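Local coordinates for protein type IV pilus biogenesis factor PilY1 (Pseudomonas aeruginosa, PDB 3HX6) that primes type IV pilus assembly, supports twitching motility and adhesion to host cells, and binds calcium, which probably regulates pilus retraction, at residues Gly390-Asp402 with Arg410-Trp422. The protein carries 3 engineered substitutions. Numbering follows the deposited sequence.
Sequences GNLQQQTLDLQAD and RTIRIASQNPVNW
Q400 OE1 takes two hydrogen bonds from the side of the R413 guanidinium, 2.9 Å from NE and 2.9 Å from NH2. It lies in the guanidinium plane, and the amide is turned only 25° from that plane. R413 runs extended from CG to NE, which carries this edge out to the amide at the end of Q400. Its NH1 hydrogen-bonds Y481 and forms a salt bridge with E447, while W479 supplies a cation-pi partner; NE, NH2 and NH1 thus all have partners, which should fix the rotation of the group. Beside this pair, D402 and T411 run alongside each other on the same face, the T411 methyl against the carboxylate; T411 OG1 is hydrogen-bonded to E523.

L399, A401, I412 and I414 occupy the other face, where Y510 touches all four. L399 and I414 lie side by side, and the anti setting of L399 CG (chi1 -176° from the backbone N) lays CD1 against I414 CD1 at 3.4 Å, tight for two methyls. The backbones pair through A401 and I412, which bond both ways, and through I414 N to L399 O (2.8 Å). I414 O receives D398 N at 2.9 Å and a weak bond from L399 N. Beyond the pair L397–A415, the S416 hydroxyl replaces a backbone carbonyl as acceptor for T396 N (2.8 Å, N-H...O 163°), while S416 N returns a bond to T396 O. Farther along, the bent Q393 chain lays CG 3.3 Å from P419 O. Strands 392-405 and 408-415 thus form an antiparallel beta hairpin in the C-terminal domain of PilY1, interrupted by a classic beta bulge where D398 and L399 together face I414.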
ATOM      1  N   GLY A 390      14.714  -3.121  39.071  1.00 19.35           N
ATOM      2  CA  GLY A 390      13.776  -3.181  40.183  1.00 18.48           C
ATOM      3  C   GLY A 390      12.577  -2.261  40.033  1.00 19.51           C
ATOM      4  O   GLY A 390      11.508  -2.524  40.592  1.00 19.09           O
ATOM      5  N   ASN A 391      12.747  -1.177  39.283  1.00 18.08           N
ATOM      6  CA  ASN A 391      11.658  -0.227  39.061  1.00 17.03           C
ATOM      7  C   ASN A 391      10.854  -0.603  37.824  1.00 18.05           C
ATOM      8  O   ASN A 391       9.925   0.108  37.440  1.00 18.59           O
ATOM      9  CB  ASN A 391      12.214   1.176  38.859  1.00 16.51           C
ATOM     10  CG  ASN A 391      13.191   1.570  39.937  1.00 19.87           C
ATOM     11  OD1 ASN A 391      14.390   1.682  39.690  1.00 18.24           O
ATOM     12  ND2 ASN A 391      12.686   1.769  41.149  1.00 17.95           N
ATOM     13  N   LEU A 392      11.214  -1.721  37.203  1.00 16.58           N
ATOM     14  CA  LEU A 392      10.551  -2.154  35.980  1.00 15.57           C
ATOM     15  C   LEU A 392       9.835  -3.485  36.139  1.00 15.88           C
ATOM     16  O   LEU A 392      10.147  -4.265  37.034  1.00 16.90           O
ATOM     17  CB  LEU A 392      11.590  -2.275  34.856  1.00 14.37           C
ATOM     18  CG  LEU A 392      12.591  -1.125  34.710  1.00 12.28           C
ATOM     19  CD1 LEU A 392      13.600  -1.458  33.618  1.00 11.59           C
ATOM     20  CD2 LEU A 392      11.852   0.168  34.391  1.00 10.83           C
ATOM     21  N   GLN A 393       8.871  -3.733  35.260  1.00 15.82           N
ATOM     22  CA  GLN A 393       8.134  -4.980  35.276  1.00 16.93           C
ATOM     23  C   GLN A 393       8.844  -5.955  34.356  1.00 17.54           C
ATOM     24  O   GLN A 393       9.011  -5.697  33.165  1.00 17.49           O
ATOM     25  CB  GLN A 393       6.707  -4.786  34.777  1.00 17.20           C
ATOM     26  CG  GLN A 393       5.946  -6.096  34.643  1.00 17.61           C
ATOM     27  CD  GLN A 393       5.941  -6.878  35.940  1.00 18.73           C
ATOM     28  OE1 GLN A 393       5.616  -6.335  36.993  1.00 21.96           O
ATOM     29  NE2 GLN A 393       6.298  -8.154  35.874  1.00 15.47           N
ATOM     30  N   GLN A 394       9.266  -7.075  34.918  1.00 17.86           N
ATOM     31  CA  GLN A 394       9.950  -8.093  34.148  1.00 18.11           C
ATOM     32  C   GLN A 394       8.970  -8.865  33.272  1.00 17.37           C
ATOM     33  O   GLN A 394       7.812  -9.067  33.641  1.00 17.67           O
ATOM     34  CB  GLN A 394      10.656  -9.065  35.097  1.00 18.81           C
ATOM     35  CG  GLN A 394      11.306 -10.257  34.416  1.00 20.03           C
ATOM     36  CD  GLN A 394      11.820 -11.277  35.422  1.00 24.83           C
ATOM     37  OE1 GLN A 394      11.062 -11.773  36.257  1.00 23.46           O
ATOM     38  NE2 GLN A 394      13.106 -11.592  35.346  1.00 22.74           N
ATOM     39  N   GLN A 395       9.442  -9.265  32.098  1.00 14.44           N
ATOM     40  CA  GLN A 395       8.666 -10.079  31.171  1.00 14.06           C
ATOM     41  C   GLN A 395       9.672 -11.169  30.809  1.00 16.27           C
ATOM     42  O   GLN A 395      10.885 -10.967  30.933  1.00 15.72           O
ATOM     43  CB  GLN A 395       8.266  -9.299  29.912  1.00 13.71           C
ATOM     44  CG  GLN A 395       7.423  -8.038  30.144  1.00 12.45           C
ATOM     45  CD  GLN A 395       6.006  -8.316  30.638  1.00 15.44           C
ATOM     46  OE1 GLN A 395       5.266  -7.384  30.980  1.00 16.04           O
ATOM     47  NE2 GLN A 395       5.617  -9.587  30.671  1.00  9.85           N
ATOM     48  N   THR A 396       9.185 -12.322  30.375  1.00 16.07           N
ATOM     49  CA  THR A 396      10.083 -13.408  30.018  1.00 15.93           C
ATOM     50  C   THR A 396       9.625 -14.120  28.760  1.00 15.07           C
ATOM     51  O   THR A 396       8.458 -14.051  28.384  1.00 15.79           O
ATOM     52  CB  THR A 396      10.159 -14.459  31.155  1.00 16.96           C
ATOM     53  OG1 THR A 396       8.830 -14.799  31.573  1.00 19.57           O
ATOM     54  CG2 THR A 396      10.934 -13.916  32.353  1.00 16.36           C
ATOM     55  N   LEU A 397      10.561 -14.776  28.090  1.00 15.54           N
ATOM     56  CA  LEU A 397      10.223 -15.572  26.924  1.00 16.60           C
ATOM     57  C   LEU A 397      10.066 -16.918  27.617  1.00 18.88           C
ATOM     58  O   LEU A 397      11.040 -17.492  28.103  1.00 18.15           O
ATOM     59  CB  LEU A 397      11.372 -15.572  25.922  1.00 16.52           C
ATOM     60  CG  LEU A 397      11.514 -14.219  25.218  1.00 16.94           C
ATOM     61  CD1 LEU A 397      12.617 -14.287  24.177  1.00 15.05           C
ATOM     62  CD2 LEU A 397      10.179 -13.851  24.564  1.00 15.40           C
ATOM     63  N   ASP A 398       8.832 -17.396  27.688  1.00 20.70           N
ATOM     64  CA  ASP A 398       8.534 -18.623  28.409  1.00 22.46           C
ATOM     65  C   ASP A 398       8.464 -19.924  27.651  1.00 23.74           C
ATOM     66  O   ASP A 398       8.456 -20.988  28.264  1.00 22.79           O
ATOM     67  CB  ASP A 398       7.229 -18.447  29.181  1.00 21.99           C
ATOM     68  CG  ASP A 398       7.292 -17.297  30.151  1.00 24.09           C
ATOM     69  OD1 ASP A 398       8.408 -16.986  30.616  1.00 26.59           O
ATOM     70  OD2 ASP A 398       6.237 -16.708  30.453  1.00 26.16           O
ATOM     71  N   LEU A 399       8.420 -19.859  26.330  1.00 23.93           N
ATOM     72  CA  LEU A 399       8.310 -21.087  25.576  1.00 24.89           C
ATOM     73  C   LEU A 399       8.744 -20.961  24.127  1.00 23.06           C
ATOM     74  O   LEU A 399       8.461 -19.966  23.461  1.00 20.22           O
ATOM     75  CB  LEU A 399       6.854 -21.568  25.646  1.00 28.41           C
ATOM     76  CG  LEU A 399       6.385 -22.887  25.024  1.00 30.91           C
ATOM     77  CD1 LEU A 399       6.390 -22.806  23.510  1.00 33.44           C
ATOM     78  CD2 LEU A 399       7.276 -24.012  25.524  1.00 34.48           C
ATOM     79  N   GLN A 400       9.469 -21.971  23.666  1.00 21.63           N
ATOM     80  CA  GLN A 400       9.883 -22.045  22.280  1.00 21.47           C
ATOM     81  C   GLN A 400       9.335 -23.379  21.830  1.00 22.06           C
ATOM     82  O   GLN A 400       9.506 -24.383  22.516  1.00 22.91           O
ATOM     83  CB  GLN A 400      11.397 -22.054  22.110  1.00 20.07           C
ATOM     84  CG  GLN A 400      11.783 -22.216  20.642  1.00 20.70           C
ATOM     85  CD  GLN A 400      13.267 -22.082  20.399  1.00 20.99           C
ATOM     86  OE1 GLN A 400      13.884 -21.103  20.810  1.00 21.83           O
ATOM     87  NE2 GLN A 400      13.846 -23.060  19.713  1.00 20.67           N
ATOM     88  N   ALA A 401       8.660 -23.392  20.694  1.00 21.14           N
ATOM     89  CA  ALA A 401       8.107 -24.635  20.199  1.00 23.92           C
ATOM     90  C   ALA A 401       7.950 -24.590  18.699  1.00 25.03           C
ATOM     91  O   ALA A 401       8.002 -23.523  18.080  1.00 24.67           O
ATOM     92  CB  ALA A 401       6.758 -24.906  20.854  1.00 24.29           C
ATOM     93  N   ASP A 402       7.785 -25.771  18.125  1.00 27.48           N
ATOM     94  CA  ASP A 402       7.579 -25.926  16.701  1.00 29.24           C
ATOM     95  C   ASP A 402       6.092 -26.206  16.575  1.00 31.12           C
ATOM     96  O   ASP A 402       5.548 -27.059  17.281  1.00 33.74           O
ATOM     97  CB  ASP A 402       8.392 -27.106  16.174  1.00 31.94           C
ATOM     98  CG  ASP A 402       9.839 -26.743  15.910  1.00 35.91           C
ATOM     99  OD1 ASP A 402      10.385 -25.885  16.634  1.00 38.05           O
ATOM    100  OD2 ASP A 402      10.435 -27.321  14.978  1.00 39.89           O
ATOM    101  N   ARG A 410       6.447 -23.436  11.666  1.00 23.50           N
ATOM    102  CA  ARG A 410       7.384 -22.415  12.138  1.00 23.96           C
ATOM    103  C   ARG A 410       7.820 -22.728  13.562  1.00 23.71           C
ATOM    104  O   ARG A 410       7.143 -23.467  14.278  1.00 24.32           O
ATOM    105  CB  ARG A 410       6.729 -21.028  12.158  1.00 21.18           C
ATOM    106  CG  ARG A 410       6.246 -20.489  10.826  1.00 23.73           C
ATOM    107  CD  ARG A 410       5.633 -19.111  11.010  1.00 25.65           C
ATOM    108  NE  ARG A 410       4.993 -18.620   9.793  1.00 28.14           N
ATOM    109  CZ  ARG A 410       5.644 -18.118   8.750  1.00 30.03           C
ATOM    110  NH1 ARG A 410       6.968 -18.026   8.770  1.00 29.37           N
ATOM    111  NH2 ARG A 410       4.969 -17.721   7.679  1.00 28.37           N
ATOM    112  N   THR A 411       8.957 -22.172  13.968  1.00 22.74           N
ATOM    113  CA  THR A 411       9.416 -22.342  15.337  1.00 24.21           C
ATOM    114  C   THR A 411       9.076 -20.981  15.940  1.00 21.89           C
ATOM    115  O   THR A 411       9.486 -19.938  15.426  1.00 20.23           O
ATOM    116  CB  THR A 411      10.937 -22.615  15.432  1.00 25.91           C
ATOM    117  OG1 THR A 411      11.662 -21.460  15.006  1.00 34.35           O
ATOM    118  CG2 THR A 411      11.317 -23.794  14.555  1.00 25.13           C
ATOM    119  N   ILE A 412       8.304 -20.995  17.017  1.00 19.32           N
ATOM    120  CA  ILE A 412       7.872 -19.762  17.642  1.00 17.90           C
ATOM    121  C   ILE A 412       8.246 -19.668  19.105  1.00 19.16           C
ATOM    122  O   ILE A 412       8.726 -20.628  19.716  1.00 18.70           O
ATOM    123  CB  ILE A 412       6.341 -19.605  17.506  1.00 15.68           C
ATOM    124  CG1 ILE A 412       5.617 -20.796  18.138  1.00 16.25           C
ATOM    125  CG2 ILE A 412       5.953 -19.558  16.032  1.00 14.15           C
ATOM    126  CD1 ILE A 412       5.561 -20.791  19.645  1.00 18.92           C
ATOM    127  N   ARG A 413       8.028 -18.488  19.662  1.00 17.58           N
ATOM    128  CA  ARG A 413       8.288 -18.255  21.064  1.00 15.82           C
ATOM    129  C   ARG A 413       7.098 -17.506  21.628  1.00 15.63           C
ATOM    130  O   ARG A 413       6.459 -16.718  20.928  1.00 13.86           O
ATOM    131  CB  ARG A 413       9.571 -17.448  21.252  1.00 15.86           C
ATOM    132  CG  ARG A 413      10.827 -18.281  21.086  1.00 16.92           C
ATOM    133  CD  ARG A 413      12.101 -17.467  21.277  1.00 15.61           C
ATOM    134  NE  ARG A 413      13.284 -18.310  21.123  1.00 16.77           N
ATOM    135  CZ  ARG A 413      14.530 -17.850  21.103  1.00 19.33           C
ATOM    136  NH1 ARG A 413      14.756 -16.548  21.222  1.00 17.88           N
ATOM    137  NH2 ARG A 413      15.546 -18.691  20.970  1.00 18.60           N
ATOM    138  N   ILE A 414       6.776 -17.793  22.882  1.00 15.36           N
ATOM    139  CA  ILE A 414       5.670 -17.131  23.556  1.00 15.74           C
ATOM    140  C   ILE A 414       6.247 -16.345  24.716  1.00 15.68           C
ATOM    141  O   ILE A 414       7.102 -16.838  25.453  1.00 14.86           O
ATOM    142  CB  ILE A 414       4.626 -18.146  24.094  1.00 17.98           C
ATOM    143  CG1 ILE A 414       3.880 -18.787  22.920  1.00 18.03           C
ATOM    144  CG2 ILE A 414       3.634 -17.454  25.024  1.00 14.11           C
ATOM    145  CD1 ILE A 414       4.332 -20.197  22.644  1.00 25.68           C
ATOM    146  N   ALA A 415       5.784 -15.112  24.862  1.00 15.97           N
ATOM    147  CA  ALA A 415       6.255 -14.243  25.924  1.00 16.48           C
ATOM    148  C   ALA A 415       5.190 -14.134  27.001  1.00 15.74           C
ATOM    149  O   ALA A 415       4.014 -14.390  26.749  1.00 15.60           O
ATOM    150  CB  ALA A 415       6.565 -12.856  25.360  1.00 16.11           C
ATOM    151  N   SER A 416       5.616 -13.749  28.198  1.00 17.01           N
ATOM    152  CA  SER A 416       4.711 -13.556  29.323  1.00 16.52           C
ATOM    153  C   SER A 416       3.871 -12.323  29.016  1.00 17.86           C
ATOM    154  O   SER A 416       4.134 -11.609  28.038  1.00 16.85           O
ATOM    155  CB  SER A 416       5.510 -13.322  30.608  1.00 17.26           C
ATOM    156  OG  SER A 416       6.404 -12.226  30.460  1.00 15.50           O
ATOM    157  N   GLN A 417       2.872 -12.065  29.854  1.00 15.72           N
ATOM    158  CA  GLN A 417       1.993 -10.921  29.657  1.00 18.08           C
ATOM    159  C   GLN A 417       1.692 -10.254  30.997  1.00 19.09           C
ATOM    160  O   GLN A 417       0.538 -10.070  31.373  1.00 19.03           O
ATOM    161  CB  GLN A 417       0.696 -11.381  28.989  1.00 19.34           C
ATOM    162  CG  GLN A 417      -0.249 -10.267  28.576  1.00 22.08           C
ATOM    163  CD  GLN A 417      -1.443 -10.798  27.804  1.00 23.45           C
ATOM    164  OE1 GLN A 417      -1.595 -10.542  26.609  1.00 28.88           O
ATOM    165  NE2 GLN A 417      -2.289 -11.549  28.481  1.00 21.09           N
ATOM    166  N   ASN A 418       2.748  -9.896  31.712  1.00 18.58           N
ATOM    167  CA  ASN A 418       2.615  -9.266  33.015  1.00 18.38           C
ATOM    168  C   ASN A 418       2.257  -7.801  32.846  1.00 19.10           C
ATOM    169  O   ASN A 418       2.826  -7.103  32.007  1.00 20.05           O
ATOM    170  CB  ASN A 418       3.926  -9.396  33.778  1.00 18.32           C
ATOM    171  CG  ASN A 418       4.412 -10.825  33.836  1.00 20.58           C
ATOM    172  OD1 ASN A 418       5.608 -11.093  33.716  1.00 22.20           O
ATOM    173  ND2 ASN A 418       3.483 -11.756  34.024  1.00 19.42           N
ATOM    174  N   PRO A 419       1.291  -7.317  33.629  1.00 19.31           N
ATOM    175  CA  PRO A 419       0.916  -5.911  33.504  1.00 20.74           C
ATOM    176  C   PRO A 419       1.947  -5.006  34.167  1.00 19.61           C
ATOM    177  O   PRO A 419       2.745  -5.453  34.989  1.00 20.26           O
ATOM    178  CB  PRO A 419      -0.442  -5.857  34.197  1.00 22.87           C
ATOM    179  CG  PRO A 419      -0.298  -6.888  35.282  1.00 23.32           C
ATOM    180  CD  PRO A 419       0.407  -8.028  34.571  1.00 21.23           C
ATOM    181  N   VAL A 420       1.940  -3.737  33.785  1.00 19.34           N
ATOM    182  CA  VAL A 420       2.856  -2.763  34.355  1.00 19.15           C
ATOM    183  C   VAL A 420       2.003  -1.790  35.160  1.00 20.54           C
ATOM    184  O   VAL A 420       1.018  -1.255  34.645  1.00 22.11           O
ATOM    185  CB  VAL A 420       3.599  -1.966  33.258  1.00 17.43           C
ATOM    186  CG1 VAL A 420       4.515  -0.935  33.899  1.00 16.94           C
ATOM    187  CG2 VAL A 420       4.409  -2.910  32.378  1.00 17.51           C
ATOM    188  N   ASN A 421       2.372  -1.565  36.418  1.00 19.90           N
ATOM    189  CA  ASN A 421       1.625  -0.641  37.264  1.00 21.60           C
ATOM    190  C   ASN A 421       2.388   0.673  37.274  1.00 20.20           C
ATOM    191  O   ASN A 421       3.319   0.863  38.055  1.00 20.00           O
ATOM    192  CB  ASN A 421       1.499  -1.186  38.687  1.00 21.77           C
ATOM    193  CG  ASN A 421       0.518  -0.386  39.529  1.00 25.62           C
ATOM    194  OD1 ASN A 421       0.475  -0.525  40.750  1.00 30.28           O
ATOM    195  ND2 ASN A 421      -0.285   0.450  38.875  1.00 23.26           N
ATOM    196  N   TRP A 422       1.984   1.578  36.393  1.00 20.13           N
ATOM    197  CA  TRP A 422       2.652   2.864  36.251  1.00 20.61           C
ATOM    198  C   TRP A 422       2.521   3.842  37.414  1.00 22.43           C
ATOM    199  O   TRP A 422       3.511   4.448  37.825  1.00 19.97           O
ATOM    200  CB  TRP A 422       2.170   3.564  34.980  1.00 18.15           C
ATOM    201  CG  TRP A 422       2.296   2.747  33.724  1.00 18.09           C
ATOM    202  CD1 TRP A 422       1.289   2.103  33.062  1.00 15.84           C
ATOM    203  CD2 TRP A 422       3.486   2.523  32.958  1.00 17.17           C
ATOM    204  NE1 TRP A 422       1.776   1.500  31.928  1.00 17.35           N
ATOM    205  CE2 TRP A 422       3.122   1.740  31.840  1.00 17.24           C
ATOM    206  CE3 TRP A 422       4.825   2.911  33.106  1.00 16.21           C
ATOM    207  CZ2 TRP A 422       4.047   1.338  30.872  1.00 17.51           C
ATOM    208  CZ3 TRP A 422       5.748   2.513  32.141  1.00 15.89           C
ATOM    209  CH2 TRP A 422       5.353   1.735  31.038  1.00 16.48           C
TER